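Local coordinates for protein 336aa long hypothetical dTDP-glucose 4,6-dehydratase (Pyrococcus horikoshii, PDB 2HUN) that probably acts as an NAD-dependent dTDP-glucose 4,6-dehydratase, with a Rossmann fold that binds NAD, at residues Leu229-Ser243 against Leu283-Arg295. Residues are numbered along the deposited sequence; the frame is centred on the assembly and turned at random.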
ATOM      1  N   LEU A 229     -12.903 -20.611  -4.726  1.00 25.67           N
ATOM      2  CA  LEU A 229     -14.191 -20.050  -4.363  1.00 26.40           C
ATOM      3  C   LEU A 229     -14.230 -18.548  -4.636  1.00 24.88           C
ATOM      4  O   LEU A 229     -15.201 -18.039  -5.189  1.00 23.89           O
ATOM      5  CB  LEU A 229     -14.464 -20.327  -2.880  1.00 29.04           C
ATOM      6  CG  LEU A 229     -15.918 -20.439  -2.438  1.00 32.86           C
ATOM      7  CD1 LEU A 229     -16.668 -21.410  -3.343  1.00 32.57           C
ATOM      8  CD2 LEU A 229     -15.957 -20.929  -0.992  1.00 34.95           C
ATOM      9  N   VAL A 230     -13.174 -17.844  -4.235  1.00 23.73           N
ATOM     10  CA  VAL A 230     -13.081 -16.406  -4.444  1.00 22.78           C
ATOM     11  C   VAL A 230     -13.055 -16.115  -5.949  1.00 23.10           C
ATOM     12  O   VAL A 230     -13.674 -15.166  -6.411  1.00 22.87           O
ATOM     13  CB  VAL A 230     -11.801 -15.818  -3.777  1.00 21.23           C
ATOM     14  CG1 VAL A 230     -11.589 -14.371  -4.221  1.00 19.93           C
ATOM     15  CG2 VAL A 230     -11.933 -15.869  -2.261  1.00 21.49           C
ATOM     16  N   LEU A 231     -12.338 -16.942  -6.703  1.00 23.20           N
ATOM     17  CA  LEU A 231     -12.242 -16.777  -8.155  1.00 25.82           C
ATOM     18  C   LEU A 231     -13.617 -16.850  -8.821  1.00 26.26           C
ATOM     19  O   LEU A 231     -13.992 -15.969  -9.586  1.00 25.64           O
ATOM     20  CB  LEU A 231     -11.346 -17.867  -8.754  1.00 24.65           C
ATOM     21  CG  LEU A 231     -11.258 -17.923 -10.286  1.00 27.93           C
ATOM     22  CD1 LEU A 231     -10.491 -16.722 -10.809  1.00 25.44           C
ATOM     23  CD2 LEU A 231     -10.577 -19.225 -10.717  1.00 25.27           C
ATOM     24  N   LEU A 232     -14.366 -17.903  -8.511  1.00 25.93           N
ATOM     25  CA  LEU A 232     -15.682 -18.114  -9.108  1.00 27.84           C
ATOM     26  C   LEU A 232     -16.848 -17.350  -8.477  1.00 27.20           C
ATOM     27  O   LEU A 232     -17.822 -17.057  -9.157  1.00 28.56           O
ATOM     28  CB  LEU A 232     -16.026 -19.610  -9.102  1.00 26.31           C
ATOM     29  CG  LEU A 232     -15.072 -20.605  -9.772  1.00 29.46           C
ATOM     30  CD1 LEU A 232     -15.529 -22.021  -9.453  1.00 28.42           C
ATOM     31  CD2 LEU A 232     -15.033 -20.368 -11.279  1.00 31.00           C
ATOM     32  N   LYS A 233     -16.767 -17.027  -7.190  1.00 27.97           N
ATOM     33  CA  LYS A 233     -17.879 -16.337  -6.541  1.00 28.68           C
ATOM     34  C   LYS A 233     -17.564 -15.036  -5.808  1.00 28.30           C
ATOM     35  O   LYS A 233     -18.481 -14.337  -5.374  1.00 27.03           O
ATOM     36  CB  LYS A 233     -18.569 -17.297  -5.574  1.00 31.07           C
ATOM     37  CG  LYS A 233     -19.037 -18.589  -6.221  1.00 33.01           C
ATOM     38  CD  LYS A 233     -19.497 -19.548  -5.148  1.00 38.05           C
ATOM     39  CE  LYS A 233     -19.710 -20.959  -5.656  1.00 40.29           C
ATOM     40  NZ  LYS A 233     -20.044 -21.870  -4.515  1.00 41.55           N
ATOM     41  N   GLY A 234     -16.281 -14.709  -5.671  1.00 27.43           N
ATOM     42  CA  GLY A 234     -15.900 -13.487  -4.983  1.00 25.57           C
ATOM     43  C   GLY A 234     -16.345 -12.222  -5.696  1.00 27.73           C
ATOM     44  O   GLY A 234     -16.335 -12.153  -6.928  1.00 29.28           O
ATOM     45  N   GLU A 235     -16.717 -11.207  -4.924  1.00 27.58           N
ATOM     46  CA  GLU A 235     -17.178  -9.945  -5.492  1.00 27.04           C
ATOM     47  C   GLU A 235     -16.006  -9.009  -5.754  1.00 26.64           C
ATOM     48  O   GLU A 235     -15.047  -8.971  -4.986  1.00 24.37           O
ATOM     49  CB  GLU A 235     -18.178  -9.291  -4.540  1.00 29.90           C
ATOM     50  CG  GLU A 235     -19.205 -10.276  -4.006  1.00 34.45           C
ATOM     51  CD  GLU A 235     -20.192  -9.640  -3.048  1.00 39.98           C
ATOM     52  OE1 GLU A 235     -19.759  -8.908  -2.129  1.00 39.49           O
ATOM     53  OE2 GLU A 235     -21.407  -9.885  -3.209  1.00 43.26           O
ATOM     54  N   SER A 236     -16.090  -8.255  -6.845  1.00 25.09           N
ATOM     55  CA  SER A 236     -15.032  -7.328  -7.213  1.00 26.06           C
ATOM     56  C   SER A 236     -14.902  -6.224  -6.171  1.00 25.50           C
ATOM     57  O   SER A 236     -15.880  -5.866  -5.523  1.00 24.98           O
ATOM     58  CB  SER A 236     -15.328  -6.715  -8.585  1.00 26.07           C
ATOM     59  OG  SER A 236     -14.245  -5.920  -9.035  1.00 27.74           O
ATOM     60  N   ARG A 237     -13.689  -5.698  -6.013  1.00 25.35           N
ATOM     61  CA  ARG A 237     -13.417  -4.627  -5.056  1.00 26.81           C
ATOM     62  C   ARG A 237     -13.413  -5.108  -3.604  1.00 26.10           C
ATOM     63  O   ARG A 237     -13.280  -4.301  -2.685  1.00 26.13           O
ATOM     64  CB  ARG A 237     -14.455  -3.504  -5.205  1.00 30.97           C
ATOM     65  CG  ARG A 237     -14.626  -3.033  -6.638  1.00 37.86           C
ATOM     66  CD  ARG A 237     -15.664  -1.921  -6.799  1.00 38.93           C
ATOM     67  NE  ARG A 237     -15.686  -1.453  -8.184  1.00 41.88           N
ATOM     68  CZ  ARG A 237     -16.259  -0.326  -8.594  1.00 44.78           C
ATOM     69  NH1 ARG A 237     -16.870   0.467  -7.724  1.00 45.83           N
ATOM     70  NH2 ARG A 237     -16.211   0.016  -9.876  1.00 45.02           N
ATOM     71  N   GLU A 238     -13.546  -6.414  -3.395  1.00 23.49           N
ATOM     72  CA  GLU A 238     -13.572  -6.965  -2.038  1.00 25.12           C
ATOM     73  C   GLU A 238     -12.324  -7.747  -1.629  1.00 24.73           C
ATOM     74  O   GLU A 238     -11.722  -8.459  -2.433  1.00 22.93           O
ATOM     75  CB  GLU A 238     -14.778  -7.892  -1.854  1.00 23.40           C
ATOM     76  CG  GLU A 238     -16.147  -7.245  -1.994  1.00 28.73           C
ATOM     77  CD  GLU A 238     -16.421  -6.197  -0.929  1.00 31.81           C
ATOM     78  OE1 GLU A 238     -15.727  -6.201   0.108  1.00 34.30           O
ATOM     79  OE2 GLU A 238     -17.342  -5.375  -1.124  1.00 34.51           O
ATOM     80  N   ILE A 239     -11.950  -7.612  -0.360  1.00 23.04           N
ATOM     81  CA  ILE A 239     -10.816  -8.336   0.187  1.00 21.63           C
ATOM     82  C   ILE A 239     -11.389  -9.486   1.019  1.00 22.17           C
ATOM     83  O   ILE A 239     -12.407  -9.322   1.710  1.00 19.93           O
ATOM     84  CB  ILE A 239      -9.943  -7.435   1.091  1.00 23.28           C
ATOM     85  CG1 ILE A 239      -9.383  -6.262   0.278  1.00 19.56           C
ATOM     86  CG2 ILE A 239      -8.794  -8.253   1.693  1.00 19.41           C
ATOM     87  CD1 ILE A 239      -8.467  -5.352   1.076  1.00 21.33           C
ATOM     88  N   TYR A 240     -10.746 -10.647   0.940  1.00 20.60           N
ATOM     89  CA  TYR A 240     -11.194 -11.821   1.673  1.00 20.64           C
ATOM     90  C   TYR A 240     -10.078 -12.439   2.519  1.00 23.06           C
ATOM     91  O   TYR A 240      -9.101 -12.963   1.980  1.00 22.89           O
ATOM     92  CB  TYR A 240     -11.723 -12.887   0.695  1.00 20.53           C
ATOM     93  CG  TYR A 240     -12.996 -12.512  -0.032  1.00 19.72           C
ATOM     94  CD1 TYR A 240     -14.246 -12.663   0.577  1.00 18.29           C
ATOM     95  CD2 TYR A 240     -12.951 -12.006  -1.333  1.00 18.66           C
ATOM     96  CE1 TYR A 240     -15.425 -12.319  -0.099  1.00 20.45           C
ATOM     97  CE2 TYR A 240     -14.113 -11.659  -2.010  1.00 20.00           C
ATOM     98  CZ  TYR A 240     -15.343 -11.819  -1.395  1.00 20.19           C
ATOM     99  OH  TYR A 240     -16.482 -11.490  -2.083  1.00 20.86           O
ATOM    100  N   ASN A 241     -10.221 -12.370   3.841  1.00 23.32           N
ATOM    101  CA  ASN A 241      -9.237 -12.963   4.742  1.00 22.05           C
ATOM    102  C   ASN A 241      -9.495 -14.462   4.697  1.00 20.31           C
ATOM    103  O   ASN A 241     -10.640 -14.889   4.583  1.00 18.23           O
ATOM    104  CB  ASN A 241      -9.434 -12.514   6.200  1.00 21.90           C
ATOM    105  CG  ASN A 241      -8.842 -11.151   6.502  1.00 22.79           C
ATOM    106  OD1 ASN A 241      -7.975 -10.638   5.781  1.00 22.23           O
ATOM    107  ND2 ASN A 241      -9.293 -10.563   7.604  1.00 18.20           N
ATOM    108  N   ILE A 242      -8.437 -15.255   4.814  1.00 20.46           N
ATOM    109  CA  ILE A 242      -8.561 -16.712   4.806  1.00 20.63           C
ATOM    110  C   ILE A 242      -7.725 -17.260   5.960  1.00 22.02           C
ATOM    111  O   ILE A 242      -6.501 -17.112   5.970  1.00 21.31           O
ATOM    112  CB  ILE A 242      -8.038 -17.324   3.486  1.00 19.88           C
ATOM    113  CG1 ILE A 242      -8.751 -16.684   2.288  1.00 18.64           C
ATOM    114  CG2 ILE A 242      -8.270 -18.828   3.492  1.00 19.91           C
ATOM    115  CD1 ILE A 242      -8.188 -17.109   0.930  1.00 19.30           C
ATOM    116  N   SER A 243      -8.398 -17.885   6.924  1.00 22.39           N
ATOM    117  CA  SER A 243      -7.745 -18.452   8.095  1.00 25.38           C
ATOM    118  C   SER A 243      -8.514 -19.660   8.612  1.00 25.19           C
ATOM    119  O   SER A 243      -9.740 -19.732   8.506  1.00 26.78           O
ATOM    120  CB  SER A 243      -7.630 -17.400   9.209  1.00 25.47           C
ATOM    121  OG  SER A 243      -8.911 -16.978   9.649  1.00 28.57           O
ATOM    122  N   LEU A 283      -6.070 -13.458  11.726  1.00 25.37           N
ATOM    123  CA  LEU A 283      -7.057 -12.966  10.777  1.00 24.82           C
ATOM    124  C   LEU A 283      -8.468 -13.435  11.106  1.00 24.59           C
ATOM    125  O   LEU A 283      -8.688 -14.587  11.480  1.00 23.38           O
ATOM    126  CB  LEU A 283      -6.725 -13.427   9.354  1.00 24.49           C
ATOM    127  CG  LEU A 283      -5.371 -13.067   8.743  1.00 25.22           C
ATOM    128  CD1 LEU A 283      -5.422 -13.374   7.253  1.00 24.85           C
ATOM    129  CD2 LEU A 283      -5.055 -11.605   8.964  1.00 23.23           C
ATOM    130  N   ASP A 284      -9.415 -12.517  10.955  1.00 24.59           N
ATOM    131  CA  ASP A 284     -10.828 -12.789  11.172  1.00 23.40           C
ATOM    132  C   ASP A 284     -11.347 -13.142   9.773  1.00 22.68           C
ATOM    133  O   ASP A 284     -11.455 -12.262   8.921  1.00 22.23           O
ATOM    134  CB  ASP A 284     -11.528 -11.519  11.667  1.00 22.44           C
ATOM    135  CG  ASP A 284     -13.031 -11.695  11.831  1.00 24.14           C
ATOM    136  OD1 ASP A 284     -13.636 -12.496  11.078  1.00 20.76           O
ATOM    137  OD2 ASP A 284     -13.609 -11.012  12.705  1.00 22.59           O
ATOM    138  N   SER A 285     -11.652 -14.412   9.527  1.00 22.87           N
ATOM    139  CA  SER A 285     -12.151 -14.810   8.211  1.00 25.36           C
ATOM    140  C   SER A 285     -13.665 -15.034   8.152  1.00 24.97           C
ATOM    141  O   SER A 285     -14.145 -15.913   7.435  1.00 26.08           O
ATOM    142  CB  SER A 285     -11.421 -16.068   7.720  1.00 27.28           C
ATOM    143  OG  SER A 285     -11.507 -17.115   8.669  1.00 32.43           O
ATOM    144  N   TRP A 286     -14.418 -14.230   8.892  1.00 24.23           N
ATOM    145  CA  TRP A 286     -15.874 -14.351   8.894  1.00 25.57           C
ATOM    146  C   TRP A 286     -16.501 -13.918   7.562  1.00 24.87           C
ATOM    147  O   TRP A 286     -17.491 -14.497   7.116  1.00 24.22           O
ATOM    148  CB  TRP A 286     -16.477 -13.508  10.020  1.00 25.09           C
ATOM    149  CG  TRP A 286     -17.963 -13.458   9.968  1.00 25.81           C
ATOM    150  CD1 TRP A 286     -18.739 -12.361   9.720  1.00 25.85           C
ATOM    151  CD2 TRP A 286     -18.865 -14.561  10.128  1.00 26.42           C
ATOM    152  NE1 TRP A 286     -20.069 -12.713   9.715  1.00 26.10           N
ATOM    153  CE2 TRP A 286     -20.175 -14.057   9.962  1.00 26.56           C
ATOM    154  CE3 TRP A 286     -18.694 -15.929  10.395  1.00 26.35           C
ATOM    155  CZ2 TRP A 286     -21.314 -14.876  10.051  1.00 25.56           C
ATOM    156  CZ3 TRP A 286     -19.828 -16.743  10.484  1.00 26.44           C
ATOM    157  CH2 TRP A 286     -21.120 -16.210  10.312  1.00 23.92           C
ATOM    158  N   LYS A 287     -15.924 -12.904   6.927  1.00 23.98           N
ATOM    159  CA  LYS A 287     -16.456 -12.397   5.663  1.00 24.50           C
ATOM    160  C   LYS A 287     -16.608 -13.490   4.608  1.00 23.45           C
ATOM    161  O   LYS A 287     -17.685 -13.678   4.044  1.00 23.00           O
ATOM    162  CB  LYS A 287     -15.555 -11.281   5.130  1.00 24.41           C
ATOM    163  CG  LYS A 287     -16.032 -10.617   3.839  1.00 26.67           C
ATOM    164  CD  LYS A 287     -15.136  -9.428   3.508  1.00 28.19           C
ATOM    165  CE  LYS A 287     -15.559  -8.717   2.242  1.00 31.13           C
ATOM    166  NZ  LYS A 287     -14.658  -7.559   1.963  1.00 27.02           N
ATOM    167  N   ILE A 288     -15.529 -14.220   4.351  1.00 23.30           N
ATOM    168  CA  ILE A 288     -15.566 -15.275   3.358  1.00 22.06           C
ATOM    169  C   ILE A 288     -16.483 -16.408   3.805  1.00 22.64           C
ATOM    170  O   ILE A 288     -17.128 -17.059   2.980  1.00 22.02           O
ATOM    171  CB  ILE A 288     -14.131 -15.793   3.045  1.00 22.98           C
ATOM    172  CG1 ILE A 288     -14.144 -16.570   1.728  1.00 22.22           C
ATOM    173  CG2 ILE A 288     -13.607 -16.658   4.193  1.00 19.89           C
ATOM    174  CD1 ILE A 288     -12.761 -16.982   1.242  1.00 20.95           C
ATOM    175  N   THR A 289     -16.567 -16.637   5.110  1.00 22.60           N
ATOM    176  CA  THR A 289     -17.444 -17.684   5.618  1.00 21.70           C
ATOM    177  C   THR A 289     -18.889 -17.321   5.307  1.00 20.38           C
ATOM    178  O   THR A 289     -19.628 -18.109   4.716  1.00 22.11           O
ATOM    179  CB  THR A 289     -17.309 -17.850   7.149  1.00 23.41           C
ATOM    180  OG1 THR A 289     -15.957 -18.180   7.479  1.00 26.92           O
ATOM    181  CG2 THR A 289     -18.236 -18.947   7.648  1.00 23.17           C
ATOM    182  N   ARG A 290     -19.274 -16.112   5.703  1.00 21.10           N
ATOM    183  CA  ARG A 290     -20.626 -15.589   5.516  1.00 20.70           C
ATOM    184  C   ARG A 290     -21.061 -15.464   4.060  1.00 21.05           C
ATOM    185  O   ARG A 290     -22.134 -15.932   3.688  1.00 21.45           O
ATOM    186  CB  ARG A 290     -20.739 -14.206   6.181  1.00 21.36           C
ATOM    187  CG  ARG A 290     -22.138 -13.552   6.130  1.00 22.26           C
ATOM    188  CD  ARG A 290     -22.042 -12.039   6.407  1.00 20.11           C
ATOM    189  NE  ARG A 290     -21.182 -11.385   5.419  1.00 21.42           N
ATOM    190  CZ  ARG A 290     -20.266 -10.462   5.696  1.00 22.26           C
ATOM    191  NH1 ARG A 290     -20.073 -10.050   6.948  1.00 20.29           N
ATOM    192  NH2 ARG A 290     -19.511  -9.972   4.719  1.00 23.23           N
ATOM    193  N   ASP A 291     -20.235 -14.814   3.247  1.00 19.50           N
ATOM    194  CA  ASP A 291     -20.564 -14.586   1.842  1.00 21.07           C
ATOM    195  C   ASP A 291     -20.369 -15.762   0.887  1.00 22.69           C
ATOM    196  O   ASP A 291     -21.261 -16.076   0.101  1.00 22.85           O
ATOM    197  CB  ASP A 291     -19.773 -13.388   1.307  1.00 22.54           C
ATOM    198  CG  ASP A 291     -20.145 -12.084   1.994  1.00 23.17           C
ATOM    199  OD1 ASP A 291     -21.105 -12.074   2.784  1.00 26.18           O
ATOM    200  OD2 ASP A 291     -19.479 -11.064   1.734  1.00 24.88           O
ATOM    201  N   LEU A 292     -19.216 -16.420   0.956  1.00 22.51           N
ATOM    202  CA  LEU A 292     -18.937 -17.524   0.047  1.00 23.60           C
ATOM    203  C   LEU A 292     -19.072 -18.915   0.652  1.00 25.01           C
ATOM    204  O   LEU A 292     -18.825 -19.915  -0.025  1.00 26.10           O
ATOM    205  CB  LEU A 292     -17.539 -17.351  -0.545  1.00 21.76           C
ATOM    206  CG  LEU A 292     -17.186 -15.947  -1.039  1.00 23.71           C
ATOM    207  CD1 LEU A 292     -15.840 -15.985  -1.765  1.00 22.17           C
ATOM    208  CD2 LEU A 292     -18.277 -15.424  -1.955  1.00 23.24           C
ATOM    209  N   LYS A 293     -19.457 -18.984   1.924  1.00 24.27           N
ATOM    210  CA  LYS A 293     -19.629 -20.263   2.605  1.00 24.32           C
ATOM    211  C   LYS A 293     -18.365 -21.112   2.681  1.00 24.50           C
ATOM    212  O   LYS A 293     -18.443 -22.340   2.723  1.00 24.79           O
ATOM    213  CB  LYS A 293     -20.742 -21.079   1.939  1.00 25.18           C
ATOM    214  CG  LYS A 293     -22.144 -20.626   2.299  1.00 28.53           C
ATOM    215  CD  LYS A 293     -22.374 -19.185   1.906  1.00 31.43           C
ATOM    216  CE  LYS A 293     -23.751 -18.679   2.322  1.00 30.74           C
ATOM    217  NZ  LYS A 293     -23.916 -17.268   1.856  1.00 31.38           N
ATOM    218  N   TRP A 294     -17.201 -20.469   2.704  1.00 25.24           N
ATOM    219  CA  TRP A 294     -15.950 -21.210   2.804  1.00 24.66           C
ATOM    220  C   TRP A 294     -15.700 -21.713   4.225  1.00 24.81           C
ATOM    221  O   TRP A 294     -15.837 -20.959   5.186  1.00 23.45           O
ATOM    222  CB  TRP A 294     -14.753 -20.348   2.404  1.00 23.39           C
ATOM    223  CG  TRP A 294     -13.454 -21.090   2.609  1.00 23.28           C
ATOM    224  CD1 TRP A 294     -12.952 -22.090   1.828  1.00 24.79           C
ATOM    225  CD2 TRP A 294     -12.538 -20.935   3.700  1.00 23.94           C
ATOM    226  NE1 TRP A 294     -11.779 -22.571   2.365  1.00 26.17           N
ATOM    227  CE2 TRP A 294     -11.503 -21.879   3.514  1.00 25.18           C
ATOM    228  CE3 TRP A 294     -12.491 -20.092   4.820  1.00 25.35           C
ATOM    229  CZ2 TRP A 294     -10.433 -22.004   4.405  1.00 25.19           C
ATOM    230  CZ3 TRP A 294     -11.428 -20.215   5.704  1.00 25.69           C
ATOM    231  CH2 TRP A 294     -10.412 -21.165   5.491  1.00 25.23           C
ATOM    232  N   ARG A 295     -15.311 -22.980   4.339  1.00 24.38           N
ATOM    233  CA  ARG A 295     -14.987 -23.605   5.622  1.00 26.68           C
ATOM    234  C   ARG A 295     -13.777 -24.519   5.388  1.00 27.95           C
ATOM    235  O   ARG A 295     -13.622 -25.089   4.305  1.00 27.18           O
ATOM    236  CB  ARG A 295     -16.146 -24.481   6.121  1.00 29.28           C
ATOM    237  CG  ARG A 295     -17.492 -23.787   6.324  1.00 31.76           C
ATOM    238  CD  ARG A 295     -17.596 -23.127   7.690  1.00 31.62           C
ATOM    239  NE  ARG A 295     -18.947 -22.615   7.931  1.00 31.10           N
ATOM    240  CZ  ARG A 295     -19.320 -21.982   9.035  1.00 28.24           C
ATOM    241  NH1 ARG A 295     -18.441 -21.781  10.008  1.00 28.01           N
ATOM    242  NH2 ARG A 295     -20.567 -21.544   9.163  1.00 28.02           N
TER
HETATM  243  O   HOH W   1     -18.532 -10.603  -0.590  1.00 33.37           O
HETATM  244  O   HOH W   2     -12.963 -13.524   5.450  1.00 24.83           O
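Lys287 reaches strand 239-242 with a fully extended chain, CG anti to its backbone N (chi1 -177°), and its ammonium is gripped twice: NZ lies 2.5 Å from Glu238 OE1, a salt bridge met on the anti side of the carboxylate, and donates to a lone pair of Ile239 O. A methionine in its place would probably leave the Glu238 carboxylate without this countercharge and Ile239 O without this donor. Farther along the helix, Leu292 sets CD1 over one face of the Tyr240 ring, 4.3 Å from the ring centroid and 20° off the normal, a CH-pi contact; the same methyl also touches Val230. Ile288 CD1 touches both Val230 CG2 and Ile242 CG1, while Ile242 CG2 sits over a face of Trp294, 4.0 Å from the centroid of its six-membered ring. Leu229 CD2 closes against Trp294 CB at 3.6 Å. At the other end Asn241 ND2 donates to Asp284 O at 3.0 Å; the acceptor lies in the amide plane, but the donor stands above the carbonyl plane. Tyr131 OH hydrogen-bonds Asn241 OD1, and the two bonds together probably fix the amide's rotation. Ser243 OG and Ser285 OG share a hydrogen bond of 2.8 Å.

In the second shell, the Tyr240 hydroxyl accepts a nearly straight bond from Glu235 N (2.9 Å). A water bonded to that OH also donates to Asp291 OD2 and, weakly, to Glu235 OE1, and so probably eases the proximity of these like charges. Another water links Asn241 O to Ile288 N. Helix 286-292 lies across strand 239-242 at 109°, their axes 7.0 Å apart, and the C-terminal turn of helix 220-233 packs against Leu292, near the end of helix 286-292. On the strand's flank, strand 172-182 pairs in parallel, joining this packing to the main sheet of the Rossmann fold.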